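Local coordinates for LPXTG cell wall surface protein (Streptococcus gordonii, PDB 7AVH), which is a cell-wall-anchored streptococcal surface adhesin whose tandem SHIRT domains, two of which form this fragment, probably act as an elongated stalk of variable length, at residues 24-29 against 41-45. Residues are numbered along the deposited sequence; the frame is centred on the assembly and turned at random.
Sequences LLPADQ and TQPSK
Leu24 reaches across to Lys45, its CD1 methyl packing 3.8 Å from Lys45 CG. The extended lysine chain crosses the leucine at about a right angle, lending its methylenes to an apolar contact. At the other end Thr41 suits its place by having two faces. Its CB sits 3.7 Å from Pro26 CB, and CG2, anti to the backbone N, also borders that proline. OG1 lies beside the backbone N (chi1 -55°), where it accepts a 3.1 Å hydrogen bond from Gln29 NE2, the hydroxyl oxygen lying 21° out of the Gln29 amide plane; the same amide nitrogen also donates to Thr39 O. Pro26, a rigid ring with no N-H of its own, turns CG to within 3.4 Å of Thr41 O. The segments share no direct backbone hydrogen bond; one water bridges Leu24 O (2.6 Å) and Ser44 N, a second Ala27 O and the side-chain Thr41 OG1. The two segments, loop up to the start of strand 29-32, run nearly antiparallel at the surface of the first of the two SHIRT domains in this fragment. Beneath them Pro26 rests on His6 and Phe8 of strand 2-10 and Tyr60 of strand 53-60, while Leu24 and Pro43 meet Trp78 of strand 72-94.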
loop_
_atom_site.group_PDB
_atom_site.type_symbol
_atom_site.label_atom_id
_atom_site.label_comp_id
_atom_site.label_asym_id
_atom_site.label_seq_id
_atom_site.Cartn_x
_atom_site.Cartn_y
_atom_site.Cartn_z
ATOM N N LEU A 24 -14.482 -18.803 3.483
ATOM C CA LEU A 24 -13.588 -19.950 3.624
ATOM C C LEU A 24 -13.638 -20.541 5.056
ATOM O O LEU A 24 -12.852 -21.466 5.305
ATOM C CB LEU A 24 -12.160 -19.562 3.213
ATOM C CG LEU A 24 -12.004 -19.068 1.779
ATOM C CD1 LEU A 24 -10.632 -18.516 1.578
ATOM C CD2 LEU A 24 -12.326 -20.154 0.770
ATOM N N LEU A 25 -14.464 -19.996 5.888
ATOM C CA LEU A 25 -14.513 -20.526 7.278
ATOM C C LEU A 25 -14.935 -22.003 7.238
ATOM O O LEU A 25 -15.960 -22.349 6.688
ATOM C CB LEU A 25 -15.516 -19.786 8.094
ATOM C CG LEU A 25 -15.454 -20.117 9.590
ATOM C CD1 LEU A 25 -14.187 -19.617 10.194
ATOM C CD2 LEU A 25 -16.659 -19.530 10.294
ATOM N N PRO A 26 -14.118 -22.899 7.856
ATOM C CA PRO A 26 -14.512 -24.331 7.794
ATOM C C PRO A 26 -15.781 -24.593 8.559
ATOM O O PRO A 26 -16.143 -23.944 9.507
ATOM C CB PRO A 26 -13.314 -25.035 8.481
ATOM C CG PRO A 26 -12.160 -24.109 8.150
ATOM C CD PRO A 26 -12.790 -22.762 8.379
ATOM N N ALA A 27 -16.421 -25.663 8.097
ATOM C CA ALA A 27 -17.562 -26.235 8.788
ATOM C C ALA A 27 -17.172 -26.813 10.174
ATOM O O ALA A 27 -16.037 -27.169 10.421
ATOM C CB ALA A 27 -18.116 -27.370 7.935
ATOM N N ASP A 28 -18.148 -26.848 11.060
ATOM C CA ASP A 28 -17.918 -27.508 12.354
ATOM C C ASP A 28 -17.590 -28.991 12.158
ATOM O O ASP A 28 -18.125 -29.620 11.291
ATOM C CB ASP A 28 -19.175 -27.465 13.208
ATOM C CG ASP A 28 -19.652 -26.096 13.596
ATOM O OD1 ASP A 28 -18.945 -25.060 13.363
ATOM O OD2 ASP A 28 -20.746 -26.004 14.203
ATOM N N GLN A 29 -16.694 -29.444 12.977
ATOM C CA GLN A 29 -16.454 -30.893 13.140
ATOM C C GLN A 29 -17.379 -31.407 14.232
ATOM O O GLN A 29 -17.484 -30.821 15.268
ATOM C CB GLN A 29 -15.018 -31.111 13.564
ATOM C CG GLN A 29 -13.984 -30.657 12.565
ATOM C CD GLN A 29 -12.595 -30.764 13.152
ATOM O OE1 GLN A 29 -12.300 -31.578 14.049
ATOM N NE2 GLN A 29 -11.648 -30.027 12.676
ATOM N N THR A 41 -9.635 -27.671 11.080
ATOM C CA THR A 41 -9.666 -27.871 9.647
ATOM C C THR A 41 -8.907 -26.694 8.997
ATOM O O THR A 41 -9.282 -25.544 9.239
ATOM C CB THR A 41 -11.085 -27.913 9.127
ATOM O OG1 THR A 41 -11.831 -28.909 9.843
ATOM C CG2 THR A 41 -11.142 -28.150 7.631
ATOM N N GLN A 42 -7.963 -27.009 8.140
ATOM C CA GLN A 42 -7.285 -25.909 7.401
ATOM C C GLN A 42 -8.242 -25.341 6.380
ATOM O O GLN A 42 -9.040 -26.039 5.787
ATOM C CB GLN A 42 -6.035 -26.455 6.715
ATOM C CG GLN A 42 -4.963 -26.753 7.716
ATOM C CD GLN A 42 -4.389 -25.539 8.409
ATOM O OE1 GLN A 42 -4.054 -24.597 7.746
ATOM N NE2 GLN A 42 -4.248 -25.569 9.729
ATOM N N PRO A 43 -8.141 -24.004 6.131
ATOM C CA PRO A 43 -8.925 -23.388 5.073
ATOM C C PRO A 43 -8.611 -24.026 3.697
ATOM O O PRO A 43 -7.500 -24.528 3.469
ATOM C CB PRO A 43 -8.456 -21.920 5.162
ATOM C CG PRO A 43 -8.016 -21.759 6.621
ATOM C CD PRO A 43 -7.284 -23.055 6.855
ATOM N N SER A 44 -9.623 -24.078 2.826
ATOM C CA SER A 44 -9.471 -24.750 1.519
ATOM C C SER A 44 -8.467 -24.038 0.603
ATOM O O SER A 44 -7.912 -24.693 -0.338
ATOM C CB SER A 44 -10.812 -24.957 0.891
ATOM O OG SER A 44 -11.460 -23.712 0.647
ATOM N N LYS A 45 -8.230 -22.774 0.871
ATOM C CA LYS A 45 -7.105 -22.008 0.249
ATOM C C LYS A 45 -6.617 -21.033 1.307
ATOM O O LYS A 45 -7.412 -20.733 2.222
ATOM C CB LYS A 45 -7.466 -21.382 -1.071
ATOM C CG LYS A 45 -8.528 -20.328 -1.005
ATOM C CD LYS A 45 -8.822 -19.750 -2.366
ATOM C CE LYS A 45 -9.912 -18.707 -2.324
ATOM N NZ LYS A 45 -10.083 -18.036 -3.646
HETATM O O HOH W 1 -12.277 -23.499 3.754
HETATM O O HOH W 2 -14.412 -28.809 9.064
#